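Local coordinates for protein pngf-ii (Elizabethkingia meningoseptica, PDB 4R4X) that probably removes N-linked glycans from glycoproteins and glycopeptides as a peptide:N-glycosidase, hydrolysing the amide bond between asparagine and the sugar chain, at residues 422-427 / 529-534; 295-300 / 377-382; 437-442 / 455-460. All blocks are in the same frame, centred on the assembly; numbering follows the deposited sequence. Where two conformers were deposited one is given.

Contact 1 (422-427 / 529-534)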
loop_
_atom_site.group_PDB
_atom_site.type_symbol
_atom_site.label_atom_id
_atom_site.label_comp_id
_atom_site.label_asym_id
_atom_site.label_seq_id
_atom_site.Cartn_x
_atom_site.Cartn_y
_atom_site.Cartn_z
ATOM N N ARG A 422 -9.843 16.370 6.983
ATOM C CA ARG A 422 -9.928 15.104 6.253
ATOM C C ARG A 422 -11.298 14.557 6.549
ATOM O O ARG A 422 -11.594 14.207 7.692
ATOM C CB ARG A 422 -8.850 14.134 6.728
ATOM C CG ARG A 422 -8.856 12.751 6.068
ATOM C CD ARG A 422 -7.800 11.889 6.741
ATOM N NE ARG A 422 -7.684 10.526 6.218
ATOM C CZ ARG A 422 -8.307 9.453 6.704
ATOM N NH1 ARG A 422 -8.068 8.271 6.163
ATOM N NH2 ARG A 422 -9.161 9.540 7.711
ATOM N N TYR A 423 -12.135 14.502 5.521
ATOM C CA TYR A 423 -13.564 14.294 5.694
ATOM C C TYR A 423 -14.030 13.137 4.820
ATOM O O TYR A 423 -13.874 13.170 3.590
ATOM C CB TYR A 423 -14.317 15.562 5.318
ATOM C CG TYR A 423 -15.824 15.515 5.478
ATOM C CD1 TYR A 423 -16.408 15.467 6.738
ATOM C CD2 TYR A 423 -16.668 15.577 4.371
ATOM C CE1 TYR A 423 -17.790 15.453 6.892
ATOM C CE2 TYR A 423 -18.048 15.603 4.517
ATOM C CZ TYR A 423 -18.604 15.535 5.779
ATOM O OH TYR A 423 -19.968 15.504 5.951
ATOM N N ILE A 424 -14.540 12.105 5.479
ATOM C CA ILE A 424 -15.104 10.924 4.811
ATOM C C ILE A 424 -16.596 10.906 5.045
ATOM O O ILE A 424 -17.040 10.863 6.182
ATOM C CB ILE A 424 -14.487 9.616 5.332
ATOM C CG1 ILE A 424 -12.970 9.680 5.218
ATOM C CG2 ILE A 424 -15.010 8.412 4.541
ATOM C CD1 ILE A 424 -12.246 8.483 5.811
ATOM N N THR A 425 -17.372 10.931 3.971
ATOM C CA THR A 425 -18.820 10.937 4.091
ATOM C C THR A 425 -19.487 9.937 3.163
ATOM O O THR A 425 -19.127 9.860 1.973
ATOM C CB THR A 425 -19.430 12.341 3.845
ATOM O OG1 THR A 425 -20.856 12.255 3.958
ATOM C CG2 THR A 425 -19.043 12.908 2.444
ATOM N N THR A 426 -20.453 9.198 3.719
ATOM C CA THR A 426 -21.368 8.373 2.930
ATOM C C THR A 426 -22.794 8.462 3.467
ATOM O O THR A 426 -23.018 8.554 4.674
ATOM C CB THR A 426 -20.925 6.899 2.839
ATOM O OG1 THR A 426 -20.842 6.297 4.136
ATOM C CG2 THR A 426 -19.592 6.795 2.146
ATOM N N GLY A 427 -23.738 8.451 2.535
ATOM C CA GLY A 427 -25.133 8.578 2.810
ATOM C C GLY A 427 -25.795 7.223 2.674
ATOM O O GLY A 427 -25.428 6.413 1.806
ATOM N N ASN A 529 -22.772 8.384 7.665
ATOM C CA ASN A 529 -21.501 8.000 8.258
ATOM C C ASN A 529 -20.452 9.031 7.865
ATOM O O ASN A 529 -20.015 9.066 6.697
ATOM C CB ASN A 529 -21.057 6.630 7.757
ATOM C CG ASN A 529 -21.858 5.489 8.332
ATOM O OD1 ASN A 529 -22.175 5.449 9.513
ATOM N ND2 ASN A 529 -22.118 4.507 7.496
ATOM N N VAL A 530 -20.064 9.881 8.817
ATOM C CA VAL A 530 -19.119 10.954 8.548
ATOM C C VAL A 530 -17.997 10.959 9.588
ATOM O O VAL A 530 -18.222 10.824 10.806
ATOM C CB VAL A 530 -19.806 12.342 8.429
ATOM C CG1 VAL A 530 -21.004 12.285 7.488
ATOM C CG2 VAL A 530 -20.270 12.856 9.772
ATOM N N SER A 531 -16.769 11.050 9.095
ATOM C CA SER A 531 -15.628 11.275 9.977
ATOM C C SER A 531 -14.794 12.468 9.534
ATOM O O SER A 531 -14.693 12.809 8.342
ATOM C CB SER A 531 -14.775 10.013 10.122
ATOM O OG SER A 531 -13.967 9.832 8.997
ATOM N N GLY A 532 -14.196 13.106 10.534
ATOM C CA GLY A 532 -13.393 14.291 10.346
ATOM C C GLY A 532 -12.166 14.265 11.209
ATOM O O GLY A 532 -12.254 14.089 12.424
ATOM N N VAL A 533 -11.015 14.377 10.565
ATOM C CA VAL A 533 -9.756 14.476 11.241
ATOM C C VAL A 533 -9.132 15.808 10.844
ATOM O O VAL A 533 -9.028 16.128 9.662
ATOM C CB VAL A 533 -8.835 13.308 10.845
ATOM C CG1 VAL A 533 -7.473 13.459 11.468
ATOM C CG2 VAL A 533 -9.462 11.996 11.290
ATOM N N LEU A 534 -8.725 16.583 11.837
ATOM C CA LEU A 534 -8.042 17.846 11.599
ATOM C C LEU A 534 -6.552 17.634 11.365
ATOM O O LEU A 534 -5.903 16.968 12.141
ATOM C CB LEU A 534 -8.267 18.789 12.780
ATOM C CG LEU A 534 -7.596 20.155 12.673
ATOM C CD1 LEU A 534 -8.176 20.945 11.524
ATOM C CD2 LEU A 534 -7.771 20.935 13.977
HETATM O O HOH W 1 -11.427 11.385 8.149
#

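Contact 2 (295-300 / 377-382)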
loop_
_atom_site.group_PDB
_atom_site.type_symbol
_atom_site.label_atom_id
_atom_site.label_comp_id
_atom_site.label_asym_id
_atom_site.label_seq_id
_atom_site.Cartn_x
_atom_site.Cartn_y
_atom_site.Cartn_z
ATOM N N PRO A 295 -12.648 10.274 19.331
ATOM C CA PRO A 295 -13.336 9.257 18.538
ATOM C C PRO A 295 -12.322 8.460 17.728
ATOM O O PRO A 295 -11.188 8.900 17.590
ATOM C CB PRO A 295 -14.257 10.088 17.627
ATOM C CG PRO A 295 -13.573 11.408 17.493
ATOM C CD PRO A 295 -12.781 11.623 18.748
ATOM N N PHE A 296 -12.699 7.296 17.197
ATOM C CA PHE A 296 -11.739 6.529 16.411
ATOM C C PHE A 296 -11.464 7.186 15.042
ATOM O O PHE A 296 -12.228 8.057 14.585
ATOM C CB PHE A 296 -12.140 5.051 16.287
ATOM C CG PHE A 296 -13.269 4.773 15.348
ATOM C CD1 PHE A 296 -13.021 4.489 14.010
ATOM C CD2 PHE A 296 -14.585 4.753 15.796
ATOM C CE1 PHE A 296 -14.060 4.211 13.138
ATOM C CE2 PHE A 296 -15.634 4.456 14.934
ATOM C CZ PHE A 296 -15.371 4.179 13.595
ATOM N N ILE A 297 -10.339 6.800 14.443
ATOM C CA ILE A 297 -9.933 7.268 13.116
ATOM C C ILE A 297 -10.137 6.145 12.111
ATOM O O ILE A 297 -9.636 5.004 12.311
ATOM C CB ILE A 297 -8.482 7.726 13.138
ATOM C CG1 ILE A 297 -8.400 9.029 13.948
ATOM C CG2 ILE A 297 -7.878 7.941 11.736
ATOM C CD1 ILE A 297 -7.001 9.499 14.155
ATOM N N GLU A 298 -10.839 6.481 11.031
ATOM C CA GLU A 298 -10.989 5.583 9.870
ATOM C C GLU A 298 -9.769 5.661 8.966
ATOM O O GLU A 298 -9.534 6.695 8.310
ATOM C CB GLU A 298 -12.214 5.976 9.039
ATOM C CG GLU A 298 -13.482 5.979 9.809
ATOM C CD GLU A 298 -14.684 6.392 8.988
ATOM O OE1 GLU A 298 -14.616 7.413 8.267
ATOM O OE2 GLU A 298 -15.708 5.694 9.078
ATOM N N LEU A 299 -8.948 4.616 8.930
ATOM C CA LEU A 299 -7.864 4.585 7.930
ATOM C C LEU A 299 -8.436 4.502 6.515
ATOM O O LEU A 299 -7.940 5.165 5.613
ATOM C CB LEU A 299 -6.922 3.400 8.142
ATOM C CG LEU A 299 -6.178 3.300 9.469
ATOM C CD1 LEU A 299 -5.112 2.200 9.358
ATOM C CD2 LEU A 299 -5.525 4.648 9.825
HETATM N N MSE A 300 -9.481 3.697 6.345
HETATM C CA MSE A 300 -10.064 3.386 5.024
HETATM C C MSE A 300 -11.507 3.017 5.234
HETATM O O MSE A 300 -11.800 2.103 5.990
HETATM C CB MSE A 300 -9.338 2.193 4.364
HETATM C CG MSE A 300 -9.974 1.719 3.048
HETATM SE SE MSE A 300 -9.692 -0.216 2.716
HETATM C CE MSE A 300 -7.828 -0.384 3.320
ATOM N N ASN A 377 2.216 17.883 10.458
ATOM C CA ASN A 377 2.840 17.176 11.582
ATOM C C ASN A 377 1.894 17.058 12.760
ATOM O O ASN A 377 2.313 16.695 13.865
ATOM C CB ASN A 377 4.155 17.837 12.017
ATOM C CG ASN A 377 3.993 19.316 12.319
ATOM O OD1 ASN A 377 2.892 19.798 12.526
ATOM N ND2 ASN A 377 5.101 20.039 12.345
ATOM N N PHE A 378 0.619 17.348 12.505
ATOM C CA PHE A 378 -0.436 17.402 13.493
ATOM C C PHE A 378 -1.660 16.677 12.957
ATOM O O PHE A 378 -2.031 16.865 11.795
ATOM C CB PHE A 378 -0.786 18.860 13.791
ATOM C CG PHE A 378 -1.913 19.047 14.778
ATOM C CD1 PHE A 378 -3.224 19.116 14.348
ATOM C CD2 PHE A 378 -1.648 19.194 16.143
ATOM C CE1 PHE A 378 -4.263 19.311 15.252
ATOM C CE2 PHE A 378 -2.682 19.368 17.045
ATOM C CZ PHE A 378 -3.991 19.447 16.596
ATOM N N VAL A 379 -2.250 15.837 13.806
ATOM C CA VAL A 379 -3.476 15.078 13.533
ATOM C C VAL A 379 -4.343 15.080 14.788
ATOM O O VAL A 379 -3.864 14.730 15.859
ATOM C CB VAL A 379 -3.148 13.608 13.174
ATOM C CG1 VAL A 379 -4.409 12.790 13.015
ATOM C CG2 VAL A 379 -2.320 13.543 11.899
ATOM N N LEU A 380 -5.601 15.517 14.660
ATOM C CA LEU A 380 -6.581 15.501 15.752
ATOM C C LEU A 380 -7.922 14.992 15.241
ATOM O O LEU A 380 -8.561 15.664 14.421
ATOM C CB LEU A 380 -6.809 16.905 16.301
ATOM C CG LEU A 380 -7.745 16.996 17.514
ATOM C CD1 LEU A 380 -7.149 16.284 18.702
ATOM C CD2 LEU A 380 -8.042 18.441 17.879
ATOM N N PRO A 381 -8.363 13.812 15.720
ATOM C CA PRO A 381 -9.684 13.293 15.361
ATOM C C PRO A 381 -10.770 14.102 16.068
ATOM O O PRO A 381 -10.743 14.189 17.288
ATOM C CB PRO A 381 -9.672 11.864 15.901
ATOM C CG PRO A 381 -8.669 11.870 17.010
ATOM C CD PRO A 381 -7.627 12.907 16.625
ATOM N N VAL A 382 -11.690 14.698 15.314
ATOM C CA VAL A 382 -12.681 15.612 15.888
ATOM C C VAL A 382 -14.076 15.008 15.948
ATOM O O VAL A 382 -14.795 15.230 16.906
ATOM C CB VAL A 382 -12.680 16.988 15.191
ATOM C CG1 VAL A 382 -11.401 17.742 15.523
ATOM C CG2 VAL A 382 -12.807 16.868 13.695
#

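Contact 3 (437-442 / 455-460)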
loop_
_atom_site.group_PDB
_atom_site.type_symbol
_atom_site.label_atom_id
_atom_site.label_comp_id
_atom_site.label_asym_id
_atom_site.label_seq_id
_atom_site.Cartn_x
_atom_site.Cartn_y
_atom_site.Cartn_z
ATOM N N PHE A 437 -29.505 6.778 -2.004
ATOM C CA PHE A 437 -29.812 6.951 -3.413
ATOM C C PHE A 437 -30.226 8.349 -3.850
ATOM O O PHE A 437 -30.490 8.568 -5.048
ATOM C CB PHE A 437 -30.889 5.946 -3.845
ATOM C CG PHE A 437 -30.445 4.514 -3.737
ATOM C CD1 PHE A 437 -29.442 4.023 -4.580
ATOM C CD2 PHE A 437 -31.024 3.654 -2.794
ATOM C CE1 PHE A 437 -29.028 2.699 -4.480
ATOM C CE2 PHE A 437 -30.617 2.334 -2.694
ATOM C CZ PHE A 437 -29.598 1.862 -3.532
ATOM N N VAL A 438 -30.256 9.295 -2.916
ATOM C CA VAL A 438 -30.589 10.678 -3.228
ATOM C C VAL A 438 -29.445 11.604 -2.813
ATOM O O VAL A 438 -28.979 11.546 -1.683
ATOM C CB VAL A 438 -31.830 11.139 -2.436
ATOM C CG1 VAL A 438 -32.223 12.564 -2.802
ATOM C CG2 VAL A 438 -32.993 10.165 -2.614
ATOM N N PRO A 439 -29.002 12.490 -3.710
ATOM C CA PRO A 439 -27.871 13.345 -3.363
ATOM C C PRO A 439 -28.270 14.371 -2.294
ATOM O O PRO A 439 -29.376 14.923 -2.355
ATOM C CB PRO A 439 -27.546 14.072 -4.663
ATOM C CG PRO A 439 -28.400 13.478 -5.716
ATOM C CD PRO A 439 -29.523 12.759 -5.051
ATOM N N LYS A 440 -27.376 14.626 -1.339
ATOM C CA LYS A 440 -27.639 15.647 -0.316
ATOM C C LYS A 440 -26.397 16.461 -0.082
ATOM O O LYS A 440 -25.332 15.905 0.167
ATOM C CB LYS A 440 -28.075 15.012 1.014
ATOM C CG LYS A 440 -29.380 14.247 0.979
ATOM C CD LYS A 440 -30.581 15.111 0.633
ATOM C CE LYS A 440 -31.870 14.288 0.627
ATOM N NZ LYS A 440 -32.336 13.894 1.977
ATOM N N GLU A 441 -26.532 17.780 -0.127
ATOM C CA GLU A 441 -25.422 18.661 0.159
ATOM C C GLU A 441 -24.917 18.558 1.596
ATOM O O GLU A 441 -25.697 18.709 2.519
ATOM C CB GLU A 441 -25.847 20.086 -0.147
ATOM C CG GLU A 441 -24.768 21.129 0.037
ATOM C CD GLU A 441 -25.208 22.479 -0.532
ATOM O OE1 GLU A 441 -25.898 23.241 0.178
ATOM O OE2 GLU A 441 -24.861 22.775 -1.692
ATOM N N ASN A 442 -23.613 18.276 1.765
ATOM C CA ASN A 442 -22.939 18.303 3.068
ATOM C C ASN A 442 -22.319 19.693 3.224
ATOM O O ASN A 442 -21.549 20.130 2.355
ATOM C CB ASN A 442 -21.777 17.271 3.169
ATOM C CG ASN A 442 -22.232 15.812 3.268
ATOM O OD1 ASN A 442 -21.564 14.988 3.913
ATOM N ND2 ASN A 442 -23.322 15.472 2.610
ATOM N N THR A 455 -21.865 18.211 -2.691
ATOM C CA THR A 455 -22.776 17.095 -2.783
ATOM C C THR A 455 -22.007 15.812 -3.127
ATOM O O THR A 455 -21.512 15.673 -4.260
ATOM C CB THR A 455 -23.830 17.398 -3.849
ATOM O OG1 THR A 455 -24.528 18.602 -3.469
ATOM C CG2 THR A 455 -24.816 16.253 -3.957
ATOM N N PRO A 456 -21.885 14.890 -2.152
ATOM C CA PRO A 456 -21.097 13.684 -2.388
ATOM C C PRO A 456 -21.906 12.713 -3.256
ATOM O O PRO A 456 -23.060 12.412 -2.939
ATOM C CB PRO A 456 -20.879 13.118 -0.988
ATOM C CG PRO A 456 -21.395 14.118 -0.009
ATOM C CD PRO A 456 -22.380 14.951 -0.764
ATOM N N TRP A 457 -21.322 12.269 -4.357
ATOM C CA TRP A 457 -22.084 11.522 -5.360
ATOM C C TRP A 457 -21.135 10.715 -6.241
ATOM O O TRP A 457 -20.130 11.247 -6.671
ATOM C CB TRP A 457 -22.921 12.484 -6.226
ATOM C CG TRP A 457 -24.029 11.792 -6.988
ATOM C CD1 TRP A 457 -24.156 11.690 -8.348
ATOM C CD2 TRP A 457 -25.135 11.090 -6.430
ATOM N NE1 TRP A 457 -25.294 10.986 -8.673
ATOM C CE2 TRP A 457 -25.917 10.607 -7.510
ATOM C CE3 TRP A 457 -25.578 10.861 -5.125
ATOM C CZ2 TRP A 457 -27.083 9.866 -7.315
ATOM C CZ3 TRP A 457 -26.744 10.106 -4.935
ATOM C CH2 TRP A 457 -27.477 9.628 -6.027
ATOM N N ARG A 458 -21.458 9.439 -6.466
ATOM C CA ARG A 458 -20.663 8.541 -7.330
ATOM C C ARG A 458 -21.563 8.020 -8.452
ATOM O O ARG A 458 -22.625 7.505 -8.181
ATOM C CB ARG A 458 -20.161 7.319 -6.551
ATOM C CG ARG A 458 -19.139 7.593 -5.443
ATOM C CD ARG A 458 -17.701 7.567 -5.876
ATOM N NE ARG A 458 -17.266 6.284 -6.446
ATOM C CZ ARG A 458 -16.672 5.293 -5.786
ATOM N NH1 ARG A 458 -16.426 5.367 -4.494
ATOM N NH2 ARG A 458 -16.345 4.199 -6.447
ATOM N N THR A 459 -21.109 8.147 -9.693
ATOM C CA THR A 459 -21.830 7.733 -10.888
ATOM C C THR A 459 -21.087 6.656 -11.709
ATOM O O THR A 459 -21.464 6.361 -12.860
ATOM C CB THR A 459 -22.098 8.976 -11.780
ATOM O OG1 THR A 459 -20.882 9.701 -11.998
ATOM C CG2 THR A 459 -23.089 9.888 -11.108
ATOM N N ASP A 460 -20.096 6.017 -11.085
ATOM C CA ASP A 460 -19.221 5.020 -11.748
ATOM C C ASP A 460 -19.481 3.586 -11.292
ATOM O O ASP A 460 -18.675 2.683 -11.590
ATOM C CB ASP A 460 -17.739 5.341 -11.475
ATOM C CG ASP A 460 -17.387 5.370 -9.970
ATOM O OD1 ASP A 460 -18.143 5.970 -9.189
ATOM O OD2 ASP A 460 -16.342 4.806 -9.577
HETATM O O HOH W 2 -25.228 12.617 -1.487
HETATM O O HOH W 3 -23.390 20.713 -2.802
#

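Contact 1 (422-427 / 529-534)
Tyr423 and Val530 share one face of an antiparallel strand pair, Val530 lying one non-hydrogen-bonded pair further along. With CG anti to its backbone N (chi1 -179°), Tyr423 carries its ring toward the partner strand, where CD1 lies 3.5 Å from Ser531 O, oblique to the ring. Gly532, directly opposite, has no side chain. The ring slants across to Val530, and its CE1 lies 4.0 Å from Val530 CB. Val530 CG1 fills the corner between two hydroxyls, 3.7 Å from Tyr423 OH and 3.5 Å from Thr425 OG1; both hydroxyls bond to Asn442 OD1. On the other face, Ser531 is small enough to place OG 3.7 Å from CB of its partner Ile424 and still bond to Glu298. Arg422 runs as an extended chain on this face to a salt bridge with Glu334, and its NH2 also bonds Glu298 O. A water donates to both Arg422 O and Ser531 OG. Six backbone bonds join the strands, from Arg422 N to Val533 O at 2.8 Å to the more bent Asn529 N to Thr426 O at 3.0 Å (140°). Asn442, Glu298 and Glu334 thus satisfy these three hydroxyls and the guanidinium, consistent with polar bonds setting side-chain rotation in a buried part of the sheet.

Contact 2 (295-300 / 377-382)
Ile297 turns CG1 anti to its carbonyl carbon (chi1 -70°) and continues with an extended chi2 of 174°, which carries CG1 and CD1 over to Pro381. There CG1 comes within 3.7 Å of Pro381 CB, and the branched chain slants across the proline ring. Its tip, CD1, extends further to meet Val379 CG1 at 4.3 Å, a looser touch. Val379 and Pro381 alternate with Leu380 along their strand, so both direct their side chains toward Ile297 while Leu380 turns away. The second proline, Pro295, approaches beside this group: its CD lies 3.6 Å from Pro381 O and 4.2 Å from Pro381 CB, and its CG reaches the backbone of Val382. Proline suits both places, since its ring offers a compact apolar surface and lacks an N-H that would need a partner in the interior. The contact is therefore purely apolar between side chains. It does bury the carbonyl oxygen Pro295 O, which packs 3.7 Å from Pro381 CB and has no polar partner in the model. Val533, on the strand beside 378-384, touches both Ile297 and Val379 and extends the apolar cluster. Ile297 and the loop residue Pro295 before it thus meet the outermost strand 378-384, four places from strand 297-303 in the antiparallel sheet, an arrangement consistent with the beta-sandwich domains of the PNGase F family.

Contact 3 (437-442 / 455-460)
Pro439 lies over one face of the Trp457 indole in a CH-pi contact. A chi1 of -163° points the indole of Trp457 away from its own backbone nitrogen, which swings it toward the 437-442 loop and brings its six-membered ring against the proline. Pro439 CG stands 3.8 Å from the centroid of that ring, only 8° off the normal; proline suits this place because its compact, rigid ring presents C-H groups to the indole face. Two residues earlier in the loop, Phe437 O meets the indole at its edge, 3.3 Å from Trp457 CH2. Thr455 divides its two branches: CG2, anti to the backbone N, packs 3.6 Å from Pro439 CB, while OG1 turns beside Glu441 and shares a water with Glu441 OE2. Glu441 reaches that water with an extended chain. Pro456 meets the Asn442 amide obliquely, with Asn442 ND2 3.5 Å from Pro456 CG; the same amide gives a weak bond to Lys440 O, and its OD1 accepts from Tyr423 and Thr425. A second water bridges Lys440 N and Pro456 O, the backbones themselves being joined by no direct hydrogen bond. Glu441, Thr455 and Pro439 lie at the surface, whereas Asn442 and Pro456 are buried. The arrangement is that of two irregular chains flanking a beta hairpin, strands 442-446 and 449-454, held side by side by proline-aromatic packing and water bridges.

Overall arrangement
From the N terminus, the chain first meets contact 2, where 377-382 returns to 295-300 across 76 intervening residues. That loop is complete before contact 1 begins at 422-427. Contact 1 closes when 529-534 comes back alongside, and the shorter loop of contact 3, which encloses the hairpin 442-446 and 449-454, lies wholly within this span; none of the three cross. Contacts 1 and 2 share the nine-stranded sheet, with strands 527-537 and 378-384 as neighbours, joined by a probable hydrogen bond from Leu534 N to Leu380 O. Contact 3 joins contact 1 through Asn442, tying the hairpin's sheet to the larger one, whereas contacts 2 and 3 stay about 11 Å apart at their nearest atoms.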